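Local atomic coordinates of iota-carrageenase (Alteromonas sp., PDB entry 1H80), a protein that hydrolyses the beta-1,4 linkages inside iota-carrageenan, a sulfated galactan of red algal cell walls, with inversion of anomeric configuration. Residues H172-G177 / D200-R205; Y6-F11 / N176-R181. All coordinates share one frame; numbering follows the deposited sequence.

Contact 1: residues H172-G177 / D200-R205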
loop_
_atom_site.group_PDB
_atom_site.type_symbol
_atom_site.label_atom_id
_atom_site.label_comp_id
_atom_site.label_asym_id
_atom_site.label_seq_id
_atom_site.Cartn_x
_atom_site.Cartn_y
_atom_site.Cartn_z
ATOM N N HIS A 172 14.728 -5.998 -10.772
ATOM C CA HIS A 172 13.668 -6.825 -11.318
ATOM C C HIS A 172 12.441 -6.604 -10.455
ATOM O O HIS A 172 12.556 -6.317 -9.269
ATOM C CB HIS A 172 14.078 -8.292 -11.261
ATOM C CG HIS A 172 15.369 -8.576 -11.960
ATOM N ND1 HIS A 172 15.443 -8.826 -13.313
ATOM C CD2 HIS A 172 16.641 -8.598 -11.500
ATOM C CE1 HIS A 172 16.708 -8.993 -13.657
ATOM N NE2 HIS A 172 17.455 -8.859 -12.576
ATOM N N TRP A 173 11.265 -6.725 -11.053
ATOM C CA TRP A 173 10.039 -6.538 -10.299
ATOM C C TRP A 173 8.914 -7.299 -10.963
ATOM O O TRP A 173 9.111 -7.904 -12.013
ATOM C CB TRP A 173 9.710 -5.049 -10.165
ATOM C CG TRP A 173 9.601 -4.320 -11.455
ATOM C CD1 TRP A 173 8.497 -4.213 -12.241
ATOM C CD2 TRP A 173 10.644 -3.605 -12.123
ATOM N NE1 TRP A 173 8.782 -3.472 -13.361
ATOM C CE2 TRP A 173 10.096 -3.087 -13.314
ATOM C CE3 TRP A 173 11.991 -3.353 -11.831
ATOM C CZ2 TRP A 173 10.848 -2.328 -14.218
ATOM C CZ3 TRP A 173 12.738 -2.599 -12.729
ATOM C CH2 TRP A 173 12.164 -2.098 -13.905
ATOM N N SER A 174 7.736 -7.268 -10.356
ATOM C CA SER A 174 6.626 -8.045 -10.885
ATOM C C SER A 174 5.874 -7.486 -12.078
ATOM O O SER A 174 5.837 -6.276 -12.323
ATOM C CB SER A 174 5.639 -8.374 -9.759
ATOM O OG SER A 174 4.950 -7.224 -9.310
ATOM N N ARG A 175 5.277 -8.406 -12.826
ATOM C CA ARG A 175 4.496 -8.068 -14.001
ATOM C C ARG A 175 3.379 -9.086 -14.133
ATOM O O ARG A 175 3.535 -10.244 -13.744
ATOM C CB ARG A 175 5.333 -8.167 -15.274
ATOM C CG ARG A 175 6.740 -7.655 -15.184
ATOM C CD ARG A 175 7.464 -8.013 -16.476
ATOM N NE ARG A 175 6.945 -7.282 -17.628
ATOM C CZ ARG A 175 7.177 -5.994 -17.873
ATOM N NH1 ARG A 175 7.924 -5.274 -17.048
ATOM N NH2 ARG A 175 6.656 -5.420 -18.948
ATOM N N ASN A 176 2.261 -8.640 -14.687
ATOM C CA ASN A 176 1.120 -9.506 -14.949
ATOM C C ASN A 176 0.600 -10.205 -13.709
ATOM O O ASN A 176 0.902 -11.369 -13.449
ATOM C CB ASN A 176 1.506 -10.536 -16.014
ATOM C CG ASN A 176 2.182 -9.903 -17.213
ATOM O OD1 ASN A 176 1.836 -8.795 -17.619
ATOM N ND2 ASN A 176 3.147 -10.608 -17.792
ATOM N N GLY A 177 -0.195 -9.481 -12.942
ATOM C CA GLY A 177 -0.732 -10.067 -11.735
ATOM C C GLY A 177 -2.008 -9.402 -11.294
ATOM O O GLY A 177 -2.378 -8.332 -11.777
ATOM N N ASP A 200 4.451 -3.742 -13.456
ATOM C CA ASP A 200 3.972 -3.587 -14.817
ATOM C C ASP A 200 2.767 -4.486 -15.008
ATOM O O ASP A 200 2.816 -5.671 -14.691
ATOM C CB ASP A 200 5.055 -3.980 -15.822
ATOM C CG ASP A 200 6.080 -2.888 -16.035
ATOM O OD1 ASP A 200 5.778 -1.919 -16.766
ATOM O OD2 ASP A 200 7.185 -2.997 -15.469
ATOM N N ASN A 201 1.680 -3.905 -15.498
ATOM C CA ASN A 201 0.461 -4.647 -15.776
ATOM C C ASN A 201 -0.071 -5.424 -14.577
ATOM O O ASN A 201 -0.142 -6.655 -14.592
ATOM C CB ASN A 201 0.698 -5.598 -16.947
ATOM C CG ASN A 201 -0.588 -6.100 -17.550
ATOM O OD1 ASN A 201 -1.519 -5.327 -17.773
ATOM N ND2 ASN A 201 -0.648 -7.397 -17.834
ATOM N N ILE A 202 -0.443 -4.688 -13.541
ATOM C CA ILE A 202 -0.995 -5.288 -12.337
ATOM C C ILE A 202 -2.402 -4.741 -12.148
ATOM O O ILE A 202 -2.662 -3.566 -12.423
ATOM C CB ILE A 202 -0.168 -4.924 -11.082
ATOM C CG1 ILE A 202 1.308 -5.280 -11.291
ATOM C CG2 ILE A 202 -0.742 -5.632 -9.859
ATOM C CD1 ILE A 202 1.576 -6.757 -11.513
ATOM N N LEU A 203 -3.310 -5.603 -11.711
ATOM C CA LEU A 203 -4.681 -5.204 -11.441
ATOM C C LEU A 203 -4.893 -5.307 -9.939
ATOM O O LEU A 203 -4.659 -6.360 -9.349
ATOM C CB LEU A 203 -5.677 -6.120 -12.164
ATOM C CG LEU A 203 -7.138 -5.969 -11.715
ATOM C CD1 LEU A 203 -7.641 -4.565 -12.022
ATOM C CD2 LEU A 203 -7.999 -7.007 -12.418
ATOM N N PHE A 204 -5.296 -4.196 -9.326
ATOM C CA PHE A 204 -5.579 -4.131 -7.890
ATOM C C PHE A 204 -7.091 -3.987 -7.812
ATOM O O PHE A 204 -7.661 -3.057 -8.384
ATOM C CB PHE A 204 -4.905 -2.909 -7.268
ATOM C CG PHE A 204 -3.408 -2.979 -7.275
ATOM C CD1 PHE A 204 -2.734 -3.731 -6.319
ATOM C CD2 PHE A 204 -2.670 -2.302 -8.238
ATOM C CE1 PHE A 204 -1.344 -3.808 -6.319
ATOM C CE2 PHE A 204 -1.274 -2.372 -8.249
ATOM C CZ PHE A 204 -0.612 -3.127 -7.287
ATOM N N ARG A 205 -7.753 -4.893 -7.108
ATOM C CA ARG A 205 -9.209 -4.838 -7.057
ATOM C C ARG A 205 -9.815 -5.248 -5.722
ATOM O O ARG A 205 -9.371 -6.202 -5.095
ATOM C CB ARG A 205 -9.761 -5.724 -8.180
ATOM C CG ARG A 205 -11.273 -5.839 -8.266
ATOM C CD ARG A 205 -11.665 -6.602 -9.539
ATOM N NE ARG A 205 -11.107 -7.953 -9.577
ATOM C CZ ARG A 205 -11.001 -8.688 -10.683
ATOM N NH1 ARG A 205 -11.409 -8.203 -11.846
ATOM N NH2 ARG A 205 -10.497 -9.912 -10.625
#
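D200 meets W173 and R175 through a single carboxylate oxygen. Atom OD2 takes the indole N-H in the plane of the ring, W173 NE1 to D200 OD2 being 2.7 Å, and the bond is almost straight at 172°. The same oxygen forms a salt bridge with R175, whose NH1 lies 2.9 Å from D200 OD2. A bend at chi3 (68°) folds the arginine back alongside the aspartate, bringing one face of its guanidinium over D200 CB, off-centre toward the rim. OD1 is paired with R233, so both carboxylate oxygens have cationic partners. With a leucine in place of W173, D200 OD2 would lose its indole donor and the carboxylate would probably be freer to turn between the two arginines.

Beyond the corner G177 takes over, its O accepting L203 N at 2.9 Å and its N giving a longer bond to N201 O. I202 CD1 lies over the backbone of the corner at N176-G177, 3.5 Å from G177 N. At the corner itself N201 ND2 donates to N176 OD1 at 2.9 Å, the amide planes standing 77° apart.

D200 N to S174 O and N176 N to D200 O continue the parallel pairing on the other side of the bend. Asparagine is thus bonded to asparagine at equivalent corners, though the steep angle between the amides sets this pair apart from a stacked asparagine ladder. Two successive coils turn here in register, as in the pectate lyase-like right-handed parallel beta-helix.

Contact 2: residues Y6-F11 / N176-R181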
loop_
_atom_site.group_PDB
_atom_site.type_symbol
_atom_site.label_atom_id
_atom_site.label_comp_id
_atom_site.label_asym_id
_atom_site.label_seq_id
_atom_site.Cartn_x
_atom_site.Cartn_y
_atom_site.Cartn_z
ATOM N N TYR A 6 -10.933 -4.064 -19.592
ATOM C CA TYR A 6 -9.945 -5.127 -19.533
ATOM C C TYR A 6 -10.607 -6.393 -19.024
ATOM O O TYR A 6 -11.736 -6.367 -18.534
ATOM C CB TYR A 6 -8.804 -4.730 -18.590
ATOM C CG TYR A 6 -9.275 -4.342 -17.209
ATOM C CD1 TYR A 6 -9.691 -5.310 -16.295
ATOM C CD2 TYR A 6 -9.364 -3.003 -16.838
ATOM C CE1 TYR A 6 -10.192 -4.953 -15.049
ATOM C CE2 TYR A 6 -9.865 -2.634 -15.591
ATOM C CZ TYR A 6 -10.278 -3.615 -14.707
ATOM O OH TYR A 6 -10.806 -3.258 -13.490
ATOM N N LYS A 7 -9.900 -7.507 -19.158
ATOM C CA LYS A 7 -10.401 -8.778 -18.673
ATOM C C LYS A 7 -9.322 -9.326 -17.756
ATOM O O LYS A 7 -8.147 -8.974 -17.887
ATOM C CB LYS A 7 -10.674 -9.744 -19.829
ATOM C CG LYS A 7 -9.475 -10.079 -20.688
ATOM C CD LYS A 7 -9.849 -11.118 -21.739
ATOM C CE LYS A 7 -8.649 -11.523 -22.577
ATOM N NZ LYS A 7 -8.994 -12.593 -23.557
ATOM N N ASP A 8 -9.715 -10.175 -16.819
ATOM C CA ASP A 8 -8.754 -10.729 -15.882
ATOM C C ASP A 8 -7.595 -11.441 -16.563
ATOM O O ASP A 8 -6.465 -11.384 -16.079
ATOM C CB ASP A 8 -9.460 -11.677 -14.914
ATOM C CG ASP A 8 -10.375 -10.943 -13.954
ATOM O OD1 ASP A 8 -10.514 -9.712 -14.095
ATOM O OD2 ASP A 8 -10.955 -11.594 -13.060
ATOM N N ALA A 9 -7.867 -12.095 -17.690
ATOM C CA ALA A 9 -6.830 -12.823 -18.413
ATOM C C ALA A 9 -5.750 -11.917 -18.999
ATOM O O ALA A 9 -4.723 -12.397 -19.478
ATOM C CB ALA A 9 -7.457 -13.675 -19.516
ATOM N N ASP A 10 -5.985 -10.609 -18.983
ATOM C CA ASP A 10 -4.982 -9.677 -19.482
ATOM C C ASP A 10 -3.871 -9.571 -18.441
ATOM O O ASP A 10 -2.765 -9.114 -18.739
ATOM C CB ASP A 10 -5.574 -8.281 -19.690
ATOM C CG ASP A 10 -6.557 -8.216 -20.840
ATOM O OD1 ASP A 10 -6.428 -9.020 -21.787
ATOM O OD2 ASP A 10 -7.449 -7.337 -20.803
ATOM N N PHE A 11 -4.170 -10.006 -17.219
ATOM C CA PHE A 11 -3.215 -9.916 -16.122
ATOM C C PHE A 11 -2.721 -11.260 -15.622
ATOM O O PHE A 11 -1.526 -11.461 -15.423
ATOM C CB PHE A 11 -3.854 -9.179 -14.944
ATOM C CG PHE A 11 -4.386 -7.827 -15.296
ATOM C CD1 PHE A 11 -3.545 -6.721 -15.323
ATOM C CD2 PHE A 11 -5.729 -7.660 -15.612
ATOM C CE1 PHE A 11 -4.031 -5.464 -15.661
ATOM C CE2 PHE A 11 -6.228 -6.404 -15.954
ATOM C CZ PHE A 11 -5.377 -5.303 -15.979
ATOM N N ASN A 176 2.261 -8.640 -14.687
ATOM C CA ASN A 176 1.120 -9.506 -14.949
ATOM C C ASN A 176 0.600 -10.205 -13.709
ATOM O O ASN A 176 0.902 -11.369 -13.449
ATOM C CB ASN A 176 1.506 -10.536 -16.014
ATOM C CG ASN A 176 2.182 -9.903 -17.213
ATOM O OD1 ASN A 176 1.836 -8.795 -17.619
ATOM N ND2 ASN A 176 3.147 -10.608 -17.792
ATOM N N GLY A 177 -0.195 -9.481 -12.942
ATOM C CA GLY A 177 -0.732 -10.067 -11.735
ATOM C C GLY A 177 -2.008 -9.402 -11.294
ATOM O O GLY A 177 -2.378 -8.332 -11.777
ATOM N N ILE A 178 -2.696 -10.072 -10.382
ATOM C CA ILE A 178 -3.931 -9.568 -9.815
ATOM C C ILE A 178 -3.809 -9.689 -8.307
ATOM O O ILE A 178 -3.468 -10.749 -7.792
ATOM C CB ILE A 178 -5.151 -10.399 -10.263
ATOM C CG1 ILE A 178 -5.283 -10.354 -11.785
ATOM C CG2 ILE A 178 -6.415 -9.872 -9.589
ATOM C CD1 ILE A 178 -6.477 -11.133 -12.323
ATOM N N ILE A 179 -4.056 -8.589 -7.612
ATOM C CA ILE A 179 -4.024 -8.575 -6.150
ATOM C C ILE A 179 -5.417 -8.084 -5.805
ATOM O O ILE A 179 -5.775 -6.942 -6.099
ATOM C CB ILE A 179 -2.944 -7.621 -5.638
ATOM C CG1 ILE A 179 -1.575 -8.159 -6.055
ATOM C CG2 ILE A 179 -3.040 -7.488 -4.120
ATOM C CD1 ILE A 179 -0.423 -7.228 -5.763
ATOM N N GLU A 180 -6.218 -8.947 -5.187
ATOM C CA GLU A 180 -7.601 -8.578 -4.932
ATOM C C GLU A 180 -8.255 -9.158 -3.705
ATOM O O GLU A 180 -7.755 -10.096 -3.096
ATOM C CB GLU A 180 -8.454 -9.023 -6.116
ATOM C CG GLU A 180 -8.321 -10.533 -6.357
ATOM C CD GLU A 180 -9.457 -11.135 -7.161
ATOM O OE1 GLU A 180 -9.947 -10.480 -8.098
ATOM O OE2 GLU A 180 -9.847 -12.286 -6.861
ATOM N N ARG A 181 -9.404 -8.584 -3.363
ATOM C CA ARG A 181 -10.210 -9.031 -2.235
ATOM C C ARG A 181 -9.437 -9.161 -0.936
ATOM O O ARG A 181 -9.323 -10.250 -0.372
ATOM C CB ARG A 181 -10.867 -10.368 -2.576
ATOM C CG ARG A 181 -11.741 -10.313 -3.816
ATOM C CD ARG A 181 -12.322 -11.675 -4.132
ATOM N NE ARG A 181 -13.211 -12.141 -3.073
ATOM C CZ ARG A 181 -13.673 -13.384 -2.982
ATOM N NH1 ARG A 181 -13.325 -14.291 -3.885
ATOM N NH2 ARG A 181 -14.485 -13.719 -1.989
#
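I178 reaches across to F11 and D8 with one branch of its side chain. Its CB stands back from the 6-11 loop, and CG2, anti to the backbone N, leads off to the far side. CG1, beside the backbone N at chi1 -60°, makes the approach and packs 3.7 Å from F11 CB. With chi2 extended at -179°, the chain continues to CD1, which ends against the loop backbone, 3.8 Å from D8 O, and also touches D8 CB. That carbonyl is already engaged within its own turn, accepting F11 N at 2.9 Å, so the methyl lies on a bonded oxygen.

F11 adds contacts with the preceding residues. Its CB lies 3.6 Å from G177 O, while the ring leads away from the strand. Its carbonyl oxygen comes up beside the peptide of N176, with F11 O 3.0 Å from N176 C, but makes no hydrogen bond there, since G177 N, 3.4 Å from F11 O, is poorly angled. The same oxygen touches N176 CB. The contact is therefore one of van der Waals packing, without hydrogen bonds between the two segments, and the loop keeps its shape by internal bonds, among them K7 N to D10 OD2 at 3.0 Å, received from above the carboxylate plane.

Strand 177-185 runs parallel between strands 143-151 and 202-210 of the beta-helix. I179 faces strand 160-167, whereas I178 meets the N-terminal loop. That loop, which precedes strand 20-23, extends over the neighbouring coils: F11 and Y6 both pack on L203 of strand 202-210, and the Y6 ring meets F236 of strand 231-243.

In the fold
Contacts 1 and 2 share N176 and G177, and their centres lie about 8 Å apart: the corner that pairs with the next coil in contact 1 receives the N-terminal loop in contact 2. R205 joins them by charge, with NH2 2.6 Å from E180 OE1 and NH1 2.9 Å from D8 OD1, which probably offsets the repulsion between the two acids. N201 adds a second tie, its OD1 packing 3.3 Å from F11 CE1 while its ND2 also donates to D10 O. Inside the coil, F204 CE1 rests 3.6 Å from I179 CD1. Two glycerols, probably from the crystallisation liquor, lie here, one bonded to R175 and the other to N201 beside F11.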